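Local coordinates for protein serine protease pet (Escherichia coli, PDB 4OM9) that acts as an autotransporter enterotoxin with serine protease activity, probably directed at alpha-fodrin of the host cell, at residues A10-D15 and V30-K35; P43-P48 and Y213-K218; H229-I232 and T237-T240. All coordinates share one frame; numbering follows the deposited sequence.

Contact 1 of 3, residues A10-D15 and V30-K35; sequences ARDYLD and VKIKLK
Asp12, on helix 10-17, presents its carboxylate to the side chain of Ile32 on the short strand 31-32. The two side chains come from opposite directions, and their pairing accounts for most of a small interface of 106 Å². No hydrogen bond or salt bridge spans the segments. The contact packs the N-terminal helix against the two-stranded antiparallel ribbon of 31-32 and 40-41, within the IgA1-protease-like (PA clan) part of the toxin.

The van der Waals contacts are specific to single atoms. Asp12 OD2 lies 3.3 Å from Ile32 CG1 and 3.6 Å from Ile32 CD1, whereas Asp12 OD1 reaches Ile32 CD1 at 3.8 Å. The ethyl branch of Ile32 therefore does the touching, while its CG2 methyl stays out of the meeting. This branch projects because CG1 stands anti to the backbone N (chi1 167°). Ile32 also packs on Phe40 of the partner strand.

Polar bonding runs alongside the contact. Asp12 OD2 hydrogen-bonds to the backbone N of Trp9. Lys35 NZ forms a salt bridge with Glu551 OE2, and that same oxygen is hydrogen-bonded to Ala10 N, so Glu551 ties both segments together indirectly.

Within the helix, Arg11 NE and Asp15 OD2 form a long salt bridge of 3.9 Å. The oxygen sits well out of the guanidinium plane, which makes this an attraction of charges and not a directed N-H bond.

The buried carboxylate of Asp12 thus lies against Ile32 with its OD2, and less closely with its OD1, while OD2 is satisfied by the backbone N of Trp9, just before the helix segment. The hydrocarbon of Ile32 should slightly disfavour the negative charge, a cost that the Trp9 N-H and the start of the helix probably offset.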
ATOM      1  N   ALA A  10     -17.778 -19.979  -4.368  1.00 36.30           N
ATOM      2  CA  ALA A  10     -18.223 -19.647  -5.703  1.00 38.10           C
ATOM      3  C   ALA A  10     -17.347 -18.532  -6.291  1.00 39.00           C
ATOM      4  O   ALA A  10     -16.962 -18.573  -7.456  1.00 34.74           O
ATOM      5  CB  ALA A  10     -19.698 -19.240  -5.668  1.00 34.93           C
ATOM      6  N   ARG A  11     -17.002 -17.567  -5.443  1.00 40.65           N
ATOM      7  CA  ARG A  11     -16.256 -16.382  -5.847  1.00 39.51           C
ATOM      8  C   ARG A  11     -14.822 -16.754  -6.231  1.00 38.59           C
ATOM      9  O   ARG A  11     -14.138 -16.020  -6.972  1.00 37.18           O
ATOM     10  CB  ARG A  11     -16.285 -15.356  -4.705  1.00 38.83           C
ATOM     11  CG  ARG A  11     -15.307 -14.212  -4.810  1.00 41.48           C
ATOM     12  CD  ARG A  11     -15.529 -13.227  -3.683  1.00 37.28           C
ATOM     13  NE  ARG A  11     -14.414 -13.222  -2.749  1.00 37.28           N
ATOM     14  CZ  ARG A  11     -14.259 -12.318  -1.786  1.00 40.96           C
ATOM     15  NH1 ARG A  11     -15.148 -11.345  -1.643  1.00 39.14           N
ATOM     16  NH2 ARG A  11     -13.211 -12.371  -0.977  1.00 38.11           N
ATOM     17  N   ASP A  12     -14.378 -17.915  -5.751  1.00 38.44           N
ATOM     18  CA  ASP A  12     -13.019 -18.369  -6.022  1.00 37.82           C
ATOM     19  C   ASP A  12     -12.757 -18.652  -7.510  1.00 38.09           C
ATOM     20  O   ASP A  12     -11.694 -18.307  -8.034  1.00 35.24           O
ATOM     21  CB  ASP A  12     -12.707 -19.615  -5.192  1.00 42.41           C
ATOM     22  CG  ASP A  12     -12.586 -19.308  -3.710  1.00 47.31           C
ATOM     23  OD1 ASP A  12     -12.281 -18.141  -3.377  1.00 43.35           O
ATOM     24  OD2 ASP A  12     -12.771 -20.231  -2.880  1.00 51.22           O
ATOM     25  N   TYR A  13     -13.716 -19.283  -8.184  1.00 34.72           N
ATOM     26  CA  TYR A  13     -13.574 -19.534  -9.610  1.00 33.44           C
ATOM     27  C   TYR A  13     -13.502 -18.231 -10.393  1.00 31.88           C
ATOM     28  O   TYR A  13     -12.779 -18.131 -11.377  1.00 30.84           O
ATOM     29  CB  TYR A  13     -14.730 -20.387 -10.133  1.00 33.89           C
ATOM     30  CG  TYR A  13     -14.778 -21.797  -9.592  1.00 39.37           C
ATOM     31  CD1 TYR A  13     -14.058 -22.820 -10.204  1.00 41.28           C
ATOM     32  CD2 TYR A  13     -15.551 -22.110  -8.474  1.00 36.56           C
ATOM     33  CE1 TYR A  13     -14.099 -24.126  -9.716  1.00 39.63           C
ATOM     34  CE2 TYR A  13     -15.597 -23.403  -7.972  1.00 40.02           C
ATOM     35  CZ  TYR A  13     -14.874 -24.412  -8.602  1.00 40.85           C
ATOM     36  OH  TYR A  13     -14.917 -25.700  -8.111  1.00 42.32           O
ATOM     37  N   LEU A  14     -14.264 -17.244  -9.944  1.00 32.37           N
ATOM     38  CA  LEU A  14     -14.340 -15.930 -10.582  1.00 29.46           C
ATOM     39  C   LEU A  14     -13.077 -15.116 -10.352  1.00 29.53           C
ATOM     40  O   LEU A  14     -12.567 -14.480 -11.269  1.00 29.40           O
ATOM     41  CB  LEU A  14     -15.539 -15.170 -10.046  1.00 29.51           C
ATOM     42  CG  LEU A  14     -16.916 -15.376 -10.671  1.00 29.15           C
ATOM     43  CD1 LEU A  14     -17.126 -16.765 -11.148  1.00 29.17           C
ATOM     44  CD2 LEU A  14     -17.996 -15.011  -9.687  1.00 30.33           C
ATOM     45  N   ASP A  15     -12.581 -15.138  -9.113  1.00 30.32           N
ATOM     46  CA  ASP A  15     -11.350 -14.428  -8.760  1.00 32.80           C
ATOM     47  C   ASP A  15     -10.203 -14.885  -9.662  1.00 31.28           C
ATOM     48  O   ASP A  15      -9.402 -14.070 -10.121  1.00 30.02           O
ATOM     49  CB  ASP A  15     -10.965 -14.660  -7.285  1.00 31.57           C
ATOM     50  CG  ASP A  15     -11.513 -13.588  -6.334  1.00 31.94           C
ATOM     51  OD1 ASP A  15     -12.077 -12.582  -6.794  1.00 31.36           O
ATOM     52  OD2 ASP A  15     -11.374 -13.770  -5.092  1.00 38.35           O
ATOM     53  N   VAL A  30      -0.019 -20.446  -4.833  1.00 47.84           N
ATOM     54  CA  VAL A  30      -1.329 -19.984  -4.409  1.00 41.51           C
ATOM     55  C   VAL A  30      -2.122 -21.130  -3.807  1.00 43.81           C
ATOM     56  O   VAL A  30      -2.202 -22.215  -4.388  1.00 46.29           O
ATOM     57  CB  VAL A  30      -2.117 -19.364  -5.601  1.00 41.86           C
ATOM     58  CG1 VAL A  30      -3.474 -18.839  -5.154  1.00 36.45           C
ATOM     59  CG2 VAL A  30      -1.312 -18.254  -6.266  1.00 41.71           C
ATOM     60  N   LYS A  31      -2.701 -20.903  -2.639  1.00 58.53           N
ATOM     61  CA  LYS A  31      -3.640 -21.862  -2.083  1.00 58.87           C
ATOM     62  C   LYS A  31      -4.889 -21.136  -1.591  1.00 60.31           C
ATOM     63  O   LYS A  31      -4.844 -19.942  -1.278  1.00 63.30           O
ATOM     64  CB  LYS A  31      -2.997 -22.683  -0.958  1.00 65.79           C
ATOM     65  CG  LYS A  31      -2.777 -21.946   0.349  1.00 70.33           C
ATOM     66  CD  LYS A  31      -2.457 -22.921   1.484  1.00 74.74           C
ATOM     67  CE  LYS A  31      -1.034 -22.750   2.019  1.00 81.44           C
ATOM     68  NZ  LYS A  31       0.002 -23.017   0.978  1.00 76.95           N
ATOM     69  N   ILE A  32      -6.008 -21.854  -1.566  1.00 54.48           N
ATOM     70  CA  ILE A  32      -7.267 -21.305  -1.087  1.00 50.37           C
ATOM     71  C   ILE A  32      -7.857 -22.223  -0.023  1.00 56.73           C
ATOM     72  O   ILE A  32      -7.750 -23.444  -0.110  1.00 61.99           O
ATOM     73  CB  ILE A  32      -8.288 -21.090  -2.250  1.00 54.78           C
ATOM     74  CG1 ILE A  32      -9.706 -20.819  -1.718  1.00 59.82           C
ATOM     75  CG2 ILE A  32      -8.327 -22.290  -3.197  1.00 50.96           C
ATOM     76  CD1 ILE A  32      -9.873 -19.564  -0.800  1.00 59.15           C
ATOM     77  N   LYS A  33      -8.436 -21.617   1.005  1.00 56.97           N
ATOM     78  CA  LYS A  33      -9.193 -22.333   2.017  1.00 61.02           C
ATOM     79  C   LYS A  33     -10.487 -22.912   1.439  1.00 56.74           C
ATOM     80  O   LYS A  33     -11.149 -22.280   0.624  1.00 56.65           O
ATOM     81  CB  LYS A  33      -9.502 -21.399   3.190  1.00 63.73           C
ATOM     82  CG  LYS A  33      -8.258 -20.829   3.866  1.00 73.70           C
ATOM     83  CD  LYS A  33      -8.572 -19.614   4.739  1.00 78.72           C
ATOM     84  CE  LYS A  33      -8.583 -18.316   3.927  1.00 76.28           C
ATOM     85  NZ  LYS A  33      -7.256 -18.044   3.299  1.00 75.28           N
ATOM     86  N   LEU A  34     -10.831 -24.124   1.859  1.00 50.81           N
ATOM     87  CA  LEU A  34     -12.082 -24.748   1.462  1.00 46.09           C
ATOM     88  C   LEU A  34     -13.025 -24.863   2.649  1.00 45.38           C
ATOM     89  O   LEU A  34     -12.608 -24.703   3.785  1.00 50.18           O
ATOM     90  CB  LEU A  34     -11.819 -26.121   0.872  1.00 43.13           C
ATOM     91  CG  LEU A  34     -10.713 -26.157  -0.172  1.00 46.26           C
ATOM     92  CD1 LEU A  34     -10.429 -27.615  -0.565  1.00 45.64           C
ATOM     93  CD2 LEU A  34     -11.092 -25.311  -1.386  1.00 40.10           C
ATOM     94  N   LYS A  35     -14.285 -25.178   2.376  1.00 50.81           N
ATOM     95  CA  LYS A  35     -15.329 -25.188   3.393  1.00 51.94           C
ATOM     96  C   LYS A  35     -15.298 -26.394   4.361  1.00 61.72           C
ATOM     97  O   LYS A  35     -14.242 -26.827   4.835  1.00 63.68           O
ATOM     98  CB  LYS A  35     -16.687 -25.122   2.699  1.00 51.60           C
ATOM     99  CG  LYS A  35     -16.865 -23.866   1.872  1.00 51.74           C
ATOM    100  CD  LYS A  35     -18.109 -23.906   1.005  1.00 47.86           C
ATOM    101  CE  LYS A  35     -18.343 -22.559   0.363  1.00 42.08           C
ATOM    102  NZ  LYS A  35     -19.105 -22.736  -0.892  1.00 39.23           N
TER

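Contact 2 of 3, residues P43-P48 and Y213-K218; sequences PALPVP and YVFDNK
The ring of Phe215 takes Leu45 and Pro46 together, both arriving obliquely to its plane. Leu45 CD2 is 3.6 Å from Phe215 CD2 and 3.9 Å from Phe215 CE2, so this methyl lies by the CD2-CE2 bond. Pro46 CD meets the far end of the ring, at 3.9 Å from both Phe215 CZ and Phe215 CE1. A second aromatic group, the indole of Trp222, meets the Phe215 ring with the two planes inclined at about 55°, and Leu45 touches the same indole.

The directions of approach differ between the two aliphatic partners. Leu45 and Phe215 slide past one another in opposite senses, and the other methyl of the leucine, CD1, comes to 4.2 Å from Phe215 CB. Pro46 crosses the phenylalanine at about a right angle. The CB of Phe215 points toward the 43-48 segment, and CG, anti to the backbone N (chi1 179°), continues the side chain out to Leu45 and Pro46.

Strand 211-216 belongs to an antiparallel sheet, between strands 143-151 and 221-232, in the protease portion of the toxin. Membership of the PA clan is consistent with a chymotrypsin-like arrangement of beta strands, over which the irregular 43-48 segment is laid here. The segment is also fastened by a polar bond, since Trp222 NE1 is hydrogen-bonded to Pro46 O.

Where the strand ends, the chain makes an Asx turn. Lys218 N donates to Asp216 OD1 over 2.9 Å with an N-H...O angle of 148°, meeting the oxygen nearly along its C-O axis. OD1 is engaged further by Glu219 N and by a salt bridge to Arg133 NH1.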
ATOM      1  N   PRO A  43      -1.359 -25.589  -8.586  1.00 43.22           N
ATOM      2  CA  PRO A  43      -0.055 -26.118  -9.003  1.00 48.52           C
ATOM      3  C   PRO A  43       1.078 -25.098  -8.902  1.00 49.22           C
ATOM      4  O   PRO A  43       0.837 -23.888  -8.940  1.00 45.18           O
ATOM      5  CB  PRO A  43      -0.293 -26.521 -10.459  1.00 46.57           C
ATOM      6  CG  PRO A  43      -1.452 -25.703 -10.889  1.00 38.44           C
ATOM      7  CD  PRO A  43      -2.330 -25.604  -9.692  1.00 38.40           C
ATOM      8  N   ALA A  44       2.306 -25.594  -8.774  1.00 68.07           N
ATOM      9  CA  ALA A  44       3.465 -24.723  -8.644  1.00 72.12           C
ATOM     10  C   ALA A  44       3.768 -24.040  -9.964  1.00 71.48           C
ATOM     11  O   ALA A  44       4.718 -24.400 -10.658  1.00 72.86           O
ATOM     12  CB  ALA A  44       4.675 -25.507  -8.163  1.00 77.99           C
ATOM     13  N   LEU A  45       2.935 -23.065 -10.309  1.00 56.04           N
ATOM     14  CA  LEU A  45       3.123 -22.245 -11.504  1.00 53.83           C
ATOM     15  C   LEU A  45       2.680 -20.828 -11.186  1.00 48.66           C
ATOM     16  O   LEU A  45       1.926 -20.627 -10.240  1.00 52.02           O
ATOM     17  CB  LEU A  45       2.314 -22.793 -12.680  1.00 47.68           C
ATOM     18  CG  LEU A  45       2.543 -24.222 -13.184  1.00 52.08           C
ATOM     19  CD1 LEU A  45       1.519 -24.538 -14.246  1.00 41.61           C
ATOM     20  CD2 LEU A  45       3.945 -24.415 -13.738  1.00 53.83           C
ATOM     21  N   PRO A  46       3.136 -19.835 -11.969  1.00 50.02           N
ATOM     22  CA  PRO A  46       2.534 -18.505 -11.808  1.00 47.71           C
ATOM     23  C   PRO A  46       1.102 -18.515 -12.310  1.00 43.00           C
ATOM     24  O   PRO A  46       0.798 -19.259 -13.238  1.00 39.84           O
ATOM     25  CB  PRO A  46       3.410 -17.600 -12.684  1.00 46.23           C
ATOM     26  CG  PRO A  46       4.652 -18.391 -12.957  1.00 46.08           C
ATOM     27  CD  PRO A  46       4.229 -19.823 -12.954  1.00 48.75           C
ATOM     28  N   VAL A  47       0.233 -17.720 -11.702  1.00 36.98           N
ATOM     29  CA  VAL A  47      -1.113 -17.546 -12.230  1.00 34.98           C
ATOM     30  C   VAL A  47      -1.036 -16.895 -13.604  1.00 32.47           C
ATOM     31  O   VAL A  47      -0.293 -15.936 -13.798  1.00 33.68           O
ATOM     32  CB  VAL A  47      -1.995 -16.685 -11.292  1.00 34.86           C
ATOM     33  CG1 VAL A  47      -3.372 -16.451 -11.887  1.00 31.85           C
ATOM     34  CG2 VAL A  47      -2.111 -17.349  -9.928  1.00 33.79           C
ATOM     35  N   PRO A  48      -1.796 -17.419 -14.567  1.00 34.62           N
ATOM     36  CA  PRO A  48      -1.825 -16.792 -15.898  1.00 34.62           C
ATOM     37  C   PRO A  48      -2.348 -15.367 -15.848  1.00 36.33           C
ATOM     38  O   PRO A  48      -3.018 -14.980 -14.886  1.00 38.79           O
ATOM     39  CB  PRO A  48      -2.790 -17.679 -16.696  1.00 36.44           C
ATOM     40  CG  PRO A  48      -2.814 -18.999 -15.942  1.00 38.36           C
ATOM     41  CD  PRO A  48      -2.619 -18.637 -14.493  1.00 35.56           C
ATOM     42  N   TYR A 213      -5.005 -22.580 -21.881  1.00 31.91           N
ATOM     43  CA  TYR A 213      -3.630 -22.141 -21.663  1.00 32.29           C
ATOM     44  C   TYR A 213      -2.748 -23.233 -21.101  1.00 34.45           C
ATOM     45  O   TYR A 213      -3.190 -24.111 -20.359  1.00 37.06           O
ATOM     46  CB  TYR A 213      -3.575 -20.928 -20.719  1.00 33.47           C
ATOM     47  CG  TYR A 213      -4.221 -19.680 -21.265  1.00 32.38           C
ATOM     48  CD1 TYR A 213      -5.598 -19.495 -21.165  1.00 32.90           C
ATOM     49  CD2 TYR A 213      -3.460 -18.672 -21.862  1.00 29.20           C
ATOM     50  CE1 TYR A 213      -6.202 -18.351 -21.659  1.00 29.44           C
ATOM     51  CE2 TYR A 213      -4.058 -17.517 -22.357  1.00 26.38           C
ATOM     52  CZ  TYR A 213      -5.431 -17.373 -22.255  1.00 29.53           C
ATOM     53  OH  TYR A 213      -6.073 -16.259 -22.736  1.00 30.81           O
ATOM     54  N   VAL A 214      -1.472 -23.140 -21.408  1.00 27.47           N
ATOM     55  CA  VAL A 214      -0.561 -24.181 -21.028  1.00 29.00           C
ATOM     56  C   VAL A 214       0.801 -23.508 -20.850  1.00 29.44           C
ATOM     57  O   VAL A 214       1.045 -22.467 -21.441  1.00 32.50           O
ATOM     58  CB  VAL A 214      -0.628 -25.305 -22.089  1.00 32.24           C
ATOM     59  CG1 VAL A 214       0.699 -25.593 -22.713  1.00 31.53           C
ATOM     60  CG2 VAL A 214      -1.303 -26.535 -21.520  1.00 28.98           C
ATOM     61  N   PHE A 215       1.653 -24.027 -19.977  1.00 32.04           N
ATOM     62  CA  PHE A 215       2.794 -23.245 -19.511  1.00 34.16           C
ATOM     63  C   PHE A 215       4.134 -23.824 -19.936  1.00 34.19           C
ATOM     64  O   PHE A 215       4.488 -24.950 -19.575  1.00 38.63           O
ATOM     65  CB  PHE A 215       2.731 -23.111 -17.988  1.00 34.39           C
ATOM     66  CG  PHE A 215       3.877 -22.336 -17.382  1.00 35.68           C
ATOM     67  CD1 PHE A 215       3.846 -20.948 -17.322  1.00 37.75           C
ATOM     68  CD2 PHE A 215       4.968 -23.001 -16.838  1.00 43.02           C
ATOM     69  CE1 PHE A 215       4.892 -20.232 -16.751  1.00 38.32           C
ATOM     70  CE2 PHE A 215       6.016 -22.298 -16.261  1.00 41.31           C
ATOM     71  CZ  PHE A 215       5.976 -20.897 -16.220  1.00 44.14           C
ATOM     72  N   ASP A 216       4.872 -23.026 -20.694  1.00 33.85           N
ATOM     73  CA  ASP A 216       6.175 -23.389 -21.243  1.00 37.66           C
ATOM     74  C   ASP A 216       7.245 -23.388 -20.154  1.00 44.79           C
ATOM     75  O   ASP A 216       7.514 -22.346 -19.553  1.00 46.39           O
ATOM     76  CB  ASP A 216       6.523 -22.404 -22.367  1.00 39.92           C
ATOM     77  CG  ASP A 216       7.797 -22.762 -23.135  1.00 49.54           C
ATOM     78  OD1 ASP A 216       8.779 -23.257 -22.530  1.00 47.56           O
ATOM     79  OD2 ASP A 216       7.814 -22.498 -24.364  1.00 43.57           O
ATOM     80  N   ASN A 217       7.838 -24.562 -19.919  1.00 51.22           N
ATOM     81  CA  ASN A 217       8.887 -24.819 -18.909  1.00 52.20           C
ATOM     82  C   ASN A 217      10.166 -24.023 -19.037  1.00 56.50           C
ATOM     83  O   ASN A 217      10.805 -23.699 -18.041  1.00 58.14           O
ATOM     84  CB  ASN A 217       9.313 -26.299 -18.948  1.00 50.73           C
ATOM     85  CG  ASN A 217       8.572 -27.137 -17.966  1.00 60.40           C
ATOM     86  OD1 ASN A 217       8.234 -26.674 -16.873  1.00 71.01           O
ATOM     87  ND2 ASN A 217       8.303 -28.382 -18.337  1.00 53.46           N
ATOM     88  N   LYS A 218      10.576 -23.793 -20.279  1.00 49.78           N
ATOM     89  CA  LYS A 218      11.902 -23.270 -20.561  1.00 53.06           C
ATOM     90  C   LYS A 218      11.852 -21.774 -20.777  1.00 50.55           C
ATOM     91  O   LYS A 218      12.825 -21.067 -20.536  1.00 56.89           O
ATOM     92  CB  LYS A 218      12.493 -23.954 -21.790  1.00 55.39           C
ATOM     93  CG  LYS A 218      12.490 -25.470 -21.721  1.00 57.60           C
ATOM     94  CD  LYS A 218      13.292 -25.979 -20.541  1.00 56.47           C
ATOM     95  CE  LYS A 218      13.545 -27.472 -20.655  1.00 56.77           C
ATOM     96  NZ  LYS A 218      12.284 -28.258 -20.688  1.00 55.55           N
TER

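Contact 3 of 3, residues H229-I232 and T237-T240; sequences HGII and TQKT
Ile232 and Lys239 form a hydrogen-bonded pair near the turn of the antiparallel beta hairpin made by strands 221-232 and 239-244. Lys239 N donates to Ile232 O at 2.8 Å, an almost straight bond (170° at the hydrogen). The return bond, Ile232 N to Lys239 O, is longer at 3.1 Å, and its donor is tilted 28° from the carbonyl plane.

The next rung, Ile231 with Thr240, is a non-hydrogen-bonded pair whose alpha carbons supply CA-H...O contacts instead: Ile231 CA lies 3.2 Å from Lys239 O, and Thr240 CA lies 3.4 Å from Gly230 O. On the sheet face carrying Ile231 and Thr240, the Ile231 CG2 methyl passes 4.1 Å from Gln238 NE2.

Around this first shell, Thr203 holds two residues of the returning strand region, its backbone N bonding to Gln238 OE1 and its hydroxyl to Thr240 OG1. Farther along, a classic beta bulge sets His229 and Gly230 opposite the single residue Tyr241, and His229 ND1 hydrogen-bonds to Asp101 OD2.

Lys239 projects on the face shared with Ile232, and Glu194 OE2 gives it a salt bridge. Bends at chi2 and chi4 curl its chain back on the segment, where Lys239 NZ hydrogen-bonds to Thr237 O at 3.0 Å, in the carbonyl plane.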
ATOM      1  N   HIS A 229     -13.333 -26.637 -28.143  1.00 30.90           N
ATOM      2  CA  HIS A 229     -14.166 -27.192 -29.223  1.00 33.78           C
ATOM      3  C   HIS A 229     -15.459 -27.865 -28.772  1.00 30.87           C
ATOM      4  O   HIS A 229     -16.510 -27.653 -29.372  1.00 33.37           O
ATOM      5  CB  HIS A 229     -13.380 -28.202 -30.043  1.00 29.41           C
ATOM      6  CG  HIS A 229     -14.224 -28.952 -31.023  1.00 34.90           C
ATOM      7  ND1 HIS A 229     -14.575 -28.435 -32.253  1.00 38.66           N
ATOM      8  CD2 HIS A 229     -14.802 -30.174 -30.955  1.00 37.00           C
ATOM      9  CE1 HIS A 229     -15.327 -29.303 -32.898  1.00 38.46           C
ATOM     10  NE2 HIS A 229     -15.482 -30.371 -32.132  1.00 37.28           N
ATOM     11  N   GLY A 230     -15.383 -28.713 -27.750  1.00 29.09           N
ATOM     12  CA  GLY A 230     -16.575 -29.401 -27.266  1.00 35.50           C
ATOM     13  C   GLY A 230     -16.338 -30.349 -26.110  1.00 35.43           C
ATOM     14  O   GLY A 230     -15.218 -30.462 -25.624  1.00 31.79           O
ATOM     15  N   ILE A 231     -17.396 -31.033 -25.676  1.00 34.91           N
ATOM     16  CA  ILE A 231     -17.302 -31.969 -24.562  1.00 41.44           C
ATOM     17  C   ILE A 231     -17.880 -33.361 -24.857  1.00 45.89           C
ATOM     18  O   ILE A 231     -18.687 -33.535 -25.768  1.00 47.40           O
ATOM     19  CB  ILE A 231     -18.019 -31.426 -23.294  1.00 41.50           C
ATOM     20  CG1 ILE A 231     -19.529 -31.688 -23.356  1.00 45.14           C
ATOM     21  CG2 ILE A 231     -17.719 -29.942 -23.082  1.00 41.00           C
ATOM     22  CD1 ILE A 231     -20.238 -30.939 -24.455  1.00 46.43           C
ATOM     23  N   ILE A 232     -17.451 -34.343 -24.067  1.00 44.46           N
ATOM     24  CA  ILE A 232     -18.091 -35.661 -24.015  1.00 43.44           C
ATOM     25  C   ILE A 232     -18.143 -36.089 -22.544  1.00 44.07           C
ATOM     26  O   ILE A 232     -17.199 -35.853 -21.796  1.00 45.72           O
ATOM     27  CB  ILE A 232     -17.345 -36.705 -24.868  1.00 47.93           C
ATOM     28  CG1 ILE A 232     -17.428 -36.348 -26.353  1.00 44.32           C
ATOM     29  CG2 ILE A 232     -17.932 -38.095 -24.674  1.00 51.06           C
ATOM     30  CD1 ILE A 232     -18.840 -36.399 -26.912  1.00 50.54           C
ATOM     31  N   THR A 237     -15.824 -36.524 -14.600  1.00 43.99           N
ATOM     32  CA  THR A 237     -14.894 -37.066 -15.582  1.00 42.83           C
ATOM     33  C   THR A 237     -15.124 -36.514 -16.989  1.00 41.70           C
ATOM     34  O   THR A 237     -14.435 -36.915 -17.923  1.00 39.32           O
ATOM     35  CB  THR A 237     -14.983 -38.583 -15.646  1.00 45.47           C
ATOM     36  OG1 THR A 237     -16.309 -38.933 -16.034  1.00 45.62           O
ATOM     37  CG2 THR A 237     -14.656 -39.217 -14.277  1.00 43.66           C
ATOM     38  N   GLN A 238     -16.098 -35.611 -17.116  1.00 45.09           N
ATOM     39  CA  GLN A 238     -16.368 -34.899 -18.367  1.00 42.71           C
ATOM     40  C   GLN A 238     -15.059 -34.561 -19.057  1.00 40.84           C
ATOM     41  O   GLN A 238     -14.113 -34.097 -18.425  1.00 43.53           O
ATOM     42  CB  GLN A 238     -17.164 -33.617 -18.109  1.00 41.32           C
ATOM     43  CG  GLN A 238     -17.496 -32.804 -19.366  1.00 38.17           C
ATOM     44  CD  GLN A 238     -17.694 -31.317 -19.069  1.00 39.53           C
ATOM     45  OE1 GLN A 238     -16.752 -30.631 -18.679  1.00 35.71           O
ATOM     46  NE2 GLN A 238     -18.920 -30.822 -19.236  1.00 35.77           N
ATOM     47  N   LYS A 239     -14.985 -34.854 -20.343  1.00 35.37           N
ATOM     48  CA  LYS A 239     -13.805 -34.539 -21.106  1.00 34.32           C
ATOM     49  C   LYS A 239     -14.067 -33.276 -21.930  1.00 32.18           C
ATOM     50  O   LYS A 239     -15.198 -33.048 -22.404  1.00 32.27           O
ATOM     51  CB  LYS A 239     -13.432 -35.715 -22.010  1.00 35.12           C
ATOM     52  CG  LYS A 239     -13.128 -37.029 -21.292  1.00 37.37           C
ATOM     53  CD  LYS A 239     -11.701 -37.013 -20.726  1.00 43.47           C
ATOM     54  CE  LYS A 239     -11.285 -38.316 -20.044  1.00 36.84           C
ATOM     55  NZ  LYS A 239     -12.124 -38.636 -18.864  1.00 41.81           N
ATOM     56  N   THR A 240     -13.035 -32.461 -22.124  1.00 31.53           N
ATOM     57  CA  THR A 240     -13.152 -31.329 -23.036  1.00 33.33           C
ATOM     58  C   THR A 240     -12.137 -31.415 -24.175  1.00 31.78           C
ATOM     59  O   THR A 240     -10.985 -31.782 -23.973  1.00 31.33           O
ATOM     60  CB  THR A 240     -12.978 -29.994 -22.292  1.00 29.85           C
ATOM     61  OG1 THR A 240     -13.969 -29.898 -21.264  1.00 32.68           O
ATOM     62  CG2 THR A 240     -13.144 -28.835 -23.249  1.00 29.05           C
TER

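How the contacts relate
All three contacts belong to the protease part of the toxin and follow one another along the chain, contact 1 closing before contact 2 opens and contact 2 before contact 3. Their centres are about 19 Å (1 to 2), about 22 Å (2 to 3) and about 23 Å (1 to 3) apart. Contacts 1 and 2 touch directly, through Val30 CG2 and Val47 CG2 at 3.9 Å. Contacts 2 and 3 do not touch, their nearest atoms being about 10 Å apart, but neighbouring strands 211-216 and 221-232 carry them into one seven-strand antiparallel sheet, to which the hairpin of contact 3 belongs. The Val30-Val47 touch thus joins the 30-35 segment to the loop that packs on this sheet.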